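Local coordinates for beta-lactamase (Escherichia coli, PDB 6PQ9), which probably hydrolyses the beta-lactam ring of antibiotics to give substituted beta-amino acids, as class A beta-lactamases do, at residues Val43-Leu48 against Leu56-Lys61; Leu119-Ile124 against Asp138-Phe143. The protein carries 1 engineered substitution. All blocks are in the same frame, centred on the assembly; numbering follows the deposited sequence.

Interaction 1. Residues Val43-Leu48 against Leu56-Lys61; sequences VGVAVL and LNVNEK
V43 takes the side-chain amide of N59 at the mouth of an antiparallel beta hairpin, strands 42-49 and 55-58, at one edge of the five-stranded sheet of the class A beta-lactamase fold. G44 follows, its CA resting against V58 O. V45 forms a hydrogen-bonded pair with V58: V45 N gives to V58 O at 3.1 Å and V58 N returns to V45 O. The side chains lie side by side and point the same way, V45 CB to V58 CB 4.0 Å, on the sheet face covered by helices 25-37 and 278-297. A46 and N57, a non-hydrogen-bonded pair, turn to the other face, where A46 packs on P185 and V189 of helix 185-196. V47 pairs with L56, again by two backbone bonds. L56 extends CG anti to its own N (chi1 178°), and its CD2 reaches V47 CG2 at 4.1 Å, the two side chains crossing obliquely. Past V58 the strand ends; N59 turns with positive phi and points its side chain at the neighbouring strand. CG anti to the carbonyl carbon (chi1 -58°) brings the amide up to V43. N59 ND2 then donates to V43 O at 2.9 Å, nearly straight at 170°, with that oxygen lying in the amide plane of N59.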
ATOM      1  N   VAL A  43      13.036   7.423  -6.884  1.00 38.41           N
ATOM      2  CA  VAL A  43      12.608   6.102  -6.439  1.00 35.93           C
ATOM      3  C   VAL A  43      13.128   5.855  -5.029  1.00 43.44           C
ATOM      4  O   VAL A  43      14.341   5.911  -4.791  1.00 44.27           O
ATOM      5  CB  VAL A  43      13.084   5.004  -7.395  1.00 37.99           C
ATOM      6  CG1 VAL A  43      12.622   3.636  -6.898  1.00 38.72           C
ATOM      7  CG2 VAL A  43      12.587   5.290  -8.821  1.00 37.40           C
ATOM      8  N   GLY A  44      12.216   5.556  -4.107  1.00 40.42           N
ATOM      9  CA  GLY A  44      12.560   5.188  -2.739  1.00 40.40           C
ATOM     10  C   GLY A  44      12.306   3.707  -2.489  1.00 43.85           C
ATOM     11  O   GLY A  44      11.263   3.169  -2.879  1.00 39.34           O
ATOM     12  N   VAL A  45      13.285   3.057  -1.854  1.00 39.40           N
ATOM     13  CA  VAL A  45      13.240   1.626  -1.580  1.00 42.55           C
ATOM     14  C   VAL A  45      13.487   1.405  -0.098  1.00 41.15           C
ATOM     15  O   VAL A  45      14.304   2.101   0.511  1.00 43.19           O
ATOM     16  CB  VAL A  45      14.279   0.837  -2.405  1.00 39.35           C
ATOM     17  CG1 VAL A  45      13.959  -0.657  -2.354  1.00 38.36           C
ATOM     18  CG2 VAL A  45      14.317   1.333  -3.841  1.00 37.54           C
ATOM     19  N   ALA A  46      12.770   0.447   0.485  1.00 40.92           N
ATOM     20  CA  ALA A  46      13.110  -0.039   1.811  1.00 40.30           C
ATOM     21  C   ALA A  46      12.751  -1.513   1.888  1.00 42.20           C
ATOM     22  O   ALA A  46      11.744  -1.951   1.324  1.00 38.36           O
ATOM     23  CB  ALA A  46      12.415   0.752   2.924  1.00 36.67           C
ATOM     24  N   VAL A  47      13.604  -2.268   2.568  1.00 39.28           N
ATOM     25  CA  VAL A  47      13.445  -3.699   2.760  1.00 39.54           C
ATOM     26  C   VAL A  47      13.713  -3.989   4.222  1.00 44.85           C
ATOM     27  O   VAL A  47      14.639  -3.425   4.815  1.00 42.43           O
ATOM     28  CB  VAL A  47      14.403  -4.527   1.878  1.00 46.49           C
ATOM     29  CG1 VAL A  47      14.157  -6.007   2.100  1.00 45.07           C
ATOM     30  CG2 VAL A  47      14.260  -4.154   0.394  1.00 42.44           C
ATOM     31  N   LEU A  48      12.905  -4.872   4.803  1.00 42.19           N
ATOM     32  CA  LEU A  48      13.046  -5.259   6.198  1.00 47.11           C
ATOM     33  C   LEU A  48      12.787  -6.753   6.313  1.00 42.29           C
ATOM     34  O   LEU A  48      11.686  -7.209   5.989  1.00 45.46           O
ATOM     35  CB  LEU A  48      12.070  -4.475   7.071  1.00 44.07           C
ATOM     36  CG  LEU A  48      12.514  -4.164   8.483  1.00 44.74           C
ATOM     37  CD1 LEU A  48      13.906  -3.589   8.420  1.00 47.58           C
ATOM     38  CD2 LEU A  48      11.531  -3.187   9.137  1.00 36.79           C
ATOM     39  N   LEU A  56      17.607  -2.557   4.269  1.00 52.30           N
ATOM     40  CA  LEU A  56      18.163  -1.864   3.113  1.00 51.07           C
ATOM     41  C   LEU A  56      17.321  -0.632   2.818  1.00 54.45           C
ATOM     42  O   LEU A  56      16.087  -0.705   2.802  1.00 48.58           O
ATOM     43  CB  LEU A  56      18.223  -2.774   1.885  1.00 50.47           C
ATOM     44  CG  LEU A  56      18.736  -2.147   0.584  1.00 51.89           C
ATOM     45  CD1 LEU A  56      19.714  -3.047  -0.118  1.00 53.95           C
ATOM     46  CD2 LEU A  56      17.586  -1.855  -0.353  1.00 58.40           C
ATOM     47  N   ASN A  57      17.998   0.494   2.601  1.00 50.76           N
ATOM     48  CA  ASN A  57      17.368   1.758   2.250  1.00 48.34           C
ATOM     49  C   ASN A  57      18.013   2.302   0.992  1.00 49.60           C
ATOM     50  O   ASN A  57      19.217   2.134   0.789  1.00 50.11           O
ATOM     51  CB  ASN A  57      17.524   2.807   3.344  1.00 52.50           C
ATOM     52  CG  ASN A  57      16.730   2.489   4.565  1.00 61.42           C
ATOM     53  OD1 ASN A  57      15.995   1.498   4.605  1.00 69.06           O
ATOM     54  ND2 ASN A  57      16.857   3.333   5.582  1.00 62.97           N
ATOM     55  N   VAL A  58      17.208   2.950   0.153  1.00 50.76           N
ATOM     56  CA  VAL A  58      17.699   3.757  -0.960  1.00 48.72           C
ATOM     57  C   VAL A  58      16.820   4.995  -1.038  1.00 49.98           C
ATOM     58  O   VAL A  58      15.589   4.887  -1.048  1.00 49.72           O
ATOM     59  CB  VAL A  58      17.690   3.000  -2.302  1.00 42.22           C
ATOM     60  CG1 VAL A  58      18.238   3.888  -3.412  1.00 40.58           C
ATOM     61  CG2 VAL A  58      18.485   1.716  -2.215  1.00 52.30           C
ATOM     62  N   ASN A  59      17.452   6.169  -1.060  1.00 50.80           N
ATOM     63  CA  ASN A  59      16.755   7.453  -1.110  1.00 44.26           C
ATOM     64  C   ASN A  59      15.678   7.541  -0.027  1.00 51.29           C
ATOM     65  O   ASN A  59      14.525   7.910  -0.274  1.00 52.14           O
ATOM     66  CB  ASN A  59      16.185   7.684  -2.505  1.00 45.09           C
ATOM     67  CG  ASN A  59      17.268   7.655  -3.567  1.00 43.60           C
ATOM     68  OD1 ASN A  59      18.354   8.188  -3.356  1.00 58.04           O
ATOM     69  ND2 ASN A  59      16.990   7.021  -4.701  1.00 39.28           N
ATOM     70  N   GLU A  60      16.091   7.223   1.201  1.00 48.51           N
ATOM     71  CA  GLU A  60      15.152   7.103   2.310  1.00 49.96           C
ATOM     72  C   GLU A  60      14.663   8.464   2.805  1.00 55.17           C
ATOM     73  O   GLU A  60      13.508   8.595   3.227  1.00 48.14           O
ATOM     74  CB  GLU A  60      15.813   6.315   3.444  1.00 54.73           C
ATOM     75  CG  GLU A  60      15.386   6.724   4.841  1.00 59.27           C
ATOM     76  CD  GLU A  60      13.931   6.385   5.132  1.00 62.92           C
ATOM     77  OE1 GLU A  60      13.353   6.968   6.085  1.00 63.56           O
ATOM     78  OE2 GLU A  60      13.369   5.533   4.404  1.00 59.60           O
ATOM     79  N   LYS A  61      15.520   9.487   2.785  1.00 58.81           N
ATOM     80  CA  LYS A  61      15.147  10.803   3.308  1.00 55.58           C
ATOM     81  C   LYS A  61      14.461  11.583   2.195  1.00 56.53           C
ATOM     82  O   LYS A  61      15.062  12.397   1.494  1.00 70.78           O
ATOM     83  CB  LYS A  61      16.363  11.540   3.853  1.00 61.47           C
ATOM     84  CG  LYS A  61      17.138  10.757   4.896  1.00 75.20           C
ATOM     85  CD  LYS A  61      18.248  11.593   5.518  1.00 82.13           C
ATOM     86  CE  LYS A  61      18.947  10.839   6.642  1.00 79.74           C
ATOM     87  NZ  LYS A  61      20.309  10.378   6.232  1.00 86.59           N
TER

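Interaction 2. Residues Leu119-Ile124 against Asp138-Phe143; sequences LSISEI and DILFRF
I124 meets L140 through its branch methyl: I124 CG2 sits 3.8 Å from L140 CG and also touches both of the leucine's methyls, CD1 and CD2. The two side chains slide past each other in opposite directions, each reaching toward the other's backbone. With CG2 anti to the backbone N and CG1 anti to the carbonyl carbon (chi1 -55°), I124 presents that methyl to the facing helix. The same CG2 meets I139 CG2 at 4.2 Å, so one methyl packs against two successive residues of helix 134-144. One turn earlier, I121 works with its far end. I121 CD1 comes 3.7 Å from F143 CZ and a little farther from F143 CE2, touching the ring obliquely, while the two side chains cross at about a right angle. I121 CG2 makes a looser approach to L140 CD2 at 4.5 Å.

This is apolar packing between helices 121-130 and 134-144, neighbours in the helical domain of the class A beta-lactamase fold, and no hydrogen bond joins the two segments. I121 and I124 lie three residues apart, which brings both to the same side of their helix. The start of that helix is set by S120, the N-cap: S120 OG accepts from E123 N at 3.0 Å, while S120 O receives I124 N. Behind the first shell, L140 also packs on L74 and V78 of helix 70-85. F143 also makes a cation-pi contact with K81, and L93 of strand 92-95 touches both I121 and F143. D138 ties the start of its segment to helix 168-171: D138 OD1 accepts from E168 N and D138 OD2 from E169 N.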
ATOM      1  N   LEU A 119     -24.115  -2.718   3.529  1.00 40.09           N
ATOM      2  CA  LEU A 119     -22.963  -3.536   3.166  1.00 35.47           C
ATOM      3  C   LEU A 119     -22.161  -3.874   4.408  1.00 40.19           C
ATOM      4  O   LEU A 119     -21.942  -3.018   5.278  1.00 40.37           O
ATOM      5  CB  LEU A 119     -22.060  -2.829   2.155  1.00 34.96           C
ATOM      6  CG  LEU A 119     -22.727  -2.382   0.854  1.00 42.07           C
ATOM      7  CD1 LEU A 119     -21.751  -1.568   0.011  1.00 34.87           C
ATOM      8  CD2 LEU A 119     -23.222  -3.600   0.104  1.00 41.73           C
ATOM      9  N   SER A 120     -21.730  -5.122   4.490  1.00 34.46           N
ATOM     10  CA  SER A 120     -20.906  -5.519   5.613  1.00 34.90           C
ATOM     11  C   SER A 120     -19.539  -4.851   5.512  1.00 37.63           C
ATOM     12  O   SER A 120     -19.028  -4.577   4.419  1.00 36.14           O
ATOM     13  CB  SER A 120     -20.761  -7.038   5.654  1.00 34.07           C
ATOM     14  OG  SER A 120     -19.837  -7.490   4.681  1.00 37.50           O
ATOM     15  N   ILE A 121     -18.949  -4.575   6.671  1.00 38.04           N
ATOM     16  CA  ILE A 121     -17.607  -4.002   6.680  1.00 36.99           C
ATOM     17  C   ILE A 121     -16.638  -4.926   5.946  1.00 38.50           C
ATOM     18  O   ILE A 121     -15.751  -4.472   5.206  1.00 30.75           O
ATOM     19  CB  ILE A 121     -17.190  -3.719   8.131  1.00 37.53           C
ATOM     20  CG1 ILE A 121     -18.142  -2.651   8.705  1.00 32.56           C
ATOM     21  CG2 ILE A 121     -15.729  -3.282   8.198  1.00 35.53           C
ATOM     22  CD1 ILE A 121     -18.071  -2.465  10.215  1.00 34.22           C
ATOM     23  N   SER A 122     -16.834  -6.237   6.100  1.00 34.76           N
ATOM     24  CA  SER A 122     -16.084  -7.234   5.349  1.00 33.39           C
ATOM     25  C   SER A 122     -16.088  -6.942   3.847  1.00 38.53           C
ATOM     26  O   SER A 122     -15.027  -6.884   3.209  1.00 35.91           O
ATOM     27  CB  SER A 122     -16.675  -8.612   5.636  1.00 37.90           C
ATOM     28  OG  SER A 122     -15.828  -9.639   5.167  1.00 44.69           O
ATOM     29  N   GLU A 123     -17.274  -6.735   3.263  1.00 33.25           N
ATOM     30  CA  GLU A 123     -17.338  -6.519   1.822  1.00 35.17           C
ATOM     31  C   GLU A 123     -16.713  -5.179   1.420  1.00 36.95           C
ATOM     32  O   GLU A 123     -16.063  -5.085   0.371  1.00 39.39           O
ATOM     33  CB  GLU A 123     -18.781  -6.613   1.322  1.00 35.73           C
ATOM     34  CG  GLU A 123     -18.873  -6.461  -0.207  1.00 37.83           C
ATOM     35  CD  GLU A 123     -20.300  -6.377  -0.740  1.00 42.63           C
ATOM     36  OE1 GLU A 123     -21.241  -6.768  -0.021  1.00 40.90           O
ATOM     37  OE2 GLU A 123     -20.472  -5.935  -1.898  1.00 46.09           O
ATOM     38  N   ILE A 124     -16.895  -4.135   2.234  1.00 38.15           N
ATOM     39  CA  ILE A 124     -16.277  -2.845   1.931  1.00 37.10           C
ATOM     40  C   ILE A 124     -14.757  -2.935   2.046  1.00 34.77           C
ATOM     41  O   ILE A 124     -14.026  -2.338   1.247  1.00 35.14           O
ATOM     42  CB  ILE A 124     -16.843  -1.746   2.849  1.00 40.10           C
ATOM     43  CG1 ILE A 124     -18.371  -1.691   2.752  1.00 34.23           C
ATOM     44  CG2 ILE A 124     -16.226  -0.393   2.500  1.00 31.13           C
ATOM     45  CD1 ILE A 124     -19.039  -1.066   3.952  1.00 37.82           C
ATOM     46  N   ASP A 138     -13.215   5.899   1.220  1.00 36.83           N
ATOM     47  CA  ASP A 138     -13.771   7.051   1.922  1.00 31.97           C
ATOM     48  C   ASP A 138     -14.881   6.651   2.882  1.00 36.18           C
ATOM     49  O   ASP A 138     -15.019   7.260   3.949  1.00 36.20           O
ATOM     50  CB  ASP A 138     -14.270   8.073   0.910  1.00 36.51           C
ATOM     51  CG  ASP A 138     -13.130   8.763   0.187  1.00 39.08           C
ATOM     52  OD1 ASP A 138     -11.953   8.480   0.516  1.00 39.05           O
ATOM     53  OD2 ASP A 138     -13.403   9.585  -0.705  1.00 44.18           O
ATOM     54  N   ILE A 139     -15.674   5.638   2.527  1.00 35.13           N
ATOM     55  CA  ILE A 139     -16.632   5.069   3.470  1.00 34.04           C
ATOM     56  C   ILE A 139     -15.927   4.648   4.760  1.00 34.47           C
ATOM     57  O   ILE A 139     -16.377   4.964   5.871  1.00 33.33           O
ATOM     58  CB  ILE A 139     -17.377   3.888   2.820  1.00 36.03           C
ATOM     59  CG1 ILE A 139     -18.337   4.387   1.740  1.00 30.67           C
ATOM     60  CG2 ILE A 139     -18.116   3.058   3.872  1.00 28.59           C
ATOM     61  CD1 ILE A 139     -18.686   3.325   0.726  1.00 32.46           C
ATOM     62  N   LEU A 140     -14.795   3.944   4.631  1.00 33.59           N
ATOM     63  CA  LEU A 140     -14.099   3.472   5.825  1.00 32.85           C
ATOM     64  C   LEU A 140     -13.426   4.612   6.584  1.00 37.30           C
ATOM     65  O   LEU A 140     -13.314   4.540   7.812  1.00 38.24           O
ATOM     66  CB  LEU A 140     -13.079   2.391   5.455  1.00 34.39           C
ATOM     67  CG  LEU A 140     -13.704   1.100   4.913  1.00 34.81           C
ATOM     68  CD1 LEU A 140     -12.626   0.154   4.415  1.00 31.84           C
ATOM     69  CD2 LEU A 140     -14.595   0.420   5.958  1.00 29.22           C
ATOM     70  N   PHE A 141     -12.948   5.653   5.889  1.00 35.12           N
ATOM     71  CA  PHE A 141     -12.397   6.811   6.596  1.00 32.26           C
ATOM     72  C   PHE A 141     -13.448   7.423   7.498  1.00 38.80           C
ATOM     73  O   PHE A 141     -13.174   7.746   8.660  1.00 42.58           O
ATOM     74  CB  PHE A 141     -11.885   7.873   5.616  1.00 33.24           C
ATOM     75  CG  PHE A 141     -10.401   7.802   5.338  1.00 36.52           C
ATOM     76  CD1 PHE A 141      -9.473   7.774   6.379  1.00 34.34           C
ATOM     77  CD2 PHE A 141      -9.933   7.766   4.030  1.00 33.42           C
ATOM     78  CE1 PHE A 141      -8.097   7.702   6.112  1.00 33.78           C
ATOM     79  CE2 PHE A 141      -8.572   7.692   3.760  1.00 37.68           C
ATOM     80  CZ  PHE A 141      -7.653   7.664   4.806  1.00 35.00           C
ATOM     81  N   ARG A 142     -14.663   7.597   6.962  1.00 36.53           N
ATOM     82  CA  ARG A 142     -15.787   8.071   7.760  1.00 36.31           C
ATOM     83  C   ARG A 142     -16.030   7.164   8.953  1.00 34.29           C
ATOM     84  O   ARG A 142     -16.296   7.647  10.062  1.00 42.03           O
ATOM     85  CB  ARG A 142     -17.046   8.160   6.891  1.00 38.33           C
ATOM     86  CG  ARG A 142     -17.130   9.430   6.063  1.00 43.47           C
ATOM     87  CD  ARG A 142     -17.954   9.253   4.801  1.00 42.50           C
ATOM     88  NE  ARG A 142     -19.375   9.513   5.025  1.00 60.51           N
ATOM     89  CZ  ARG A 142     -20.003  10.649   4.691  1.00 76.16           C
ATOM     90  NH1 ARG A 142     -21.314  10.792   4.923  1.00 60.34           N
ATOM     91  NH2 ARG A 142     -19.324  11.643   4.119  1.00 71.53           N
ATOM     92  N   PHE A 143     -15.912   5.845   8.750  1.00 35.74           N
ATOM     93  CA  PHE A 143     -16.193   4.891   9.822  1.00 38.75           C
ATOM     94  C   PHE A 143     -15.217   5.048  10.983  1.00 37.93           C
ATOM     95  O   PHE A 143     -15.612   4.930  12.147  1.00 33.98           O
ATOM     96  CB  PHE A 143     -16.170   3.459   9.283  1.00 30.19           C
ATOM     97  CG  PHE A 143     -16.457   2.412  10.329  1.00 36.69           C
ATOM     98  CD1 PHE A 143     -17.694   2.370  10.975  1.00 41.21           C
ATOM     99  CD2 PHE A 143     -15.499   1.469  10.673  1.00 36.55           C
ATOM    100  CE1 PHE A 143     -17.971   1.402  11.948  1.00 37.65           C
ATOM    101  CE2 PHE A 143     -15.769   0.489  11.650  1.00 38.15           C
ATOM    102  CZ  PHE A 143     -17.014   0.464  12.288  1.00 32.09           C
TER

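In the fold
From the N terminus, helix 25-37 leads into strand 42-49, and interaction 1 closes the first loop, a hairpin with seven residues between its segments. The chain then passes through helix 70-85 and strand 92-95 before 119-124, where interaction 2 opens; its loop of 13 residues, mostly helical, closes at 138-143. The two contacts therefore follow in series, neither nested nor crossed. Interactions 1 and 2 lie on opposite sides of the chain's centre, the centres of interactions 1 and 2 about 32 Å apart and their nearest atoms about 21 Å apart. Interaction 1 ties the outermost strand 55-58 into the five-stranded sheet, whereas interaction 2 joins two successive helices beside helix 70-85.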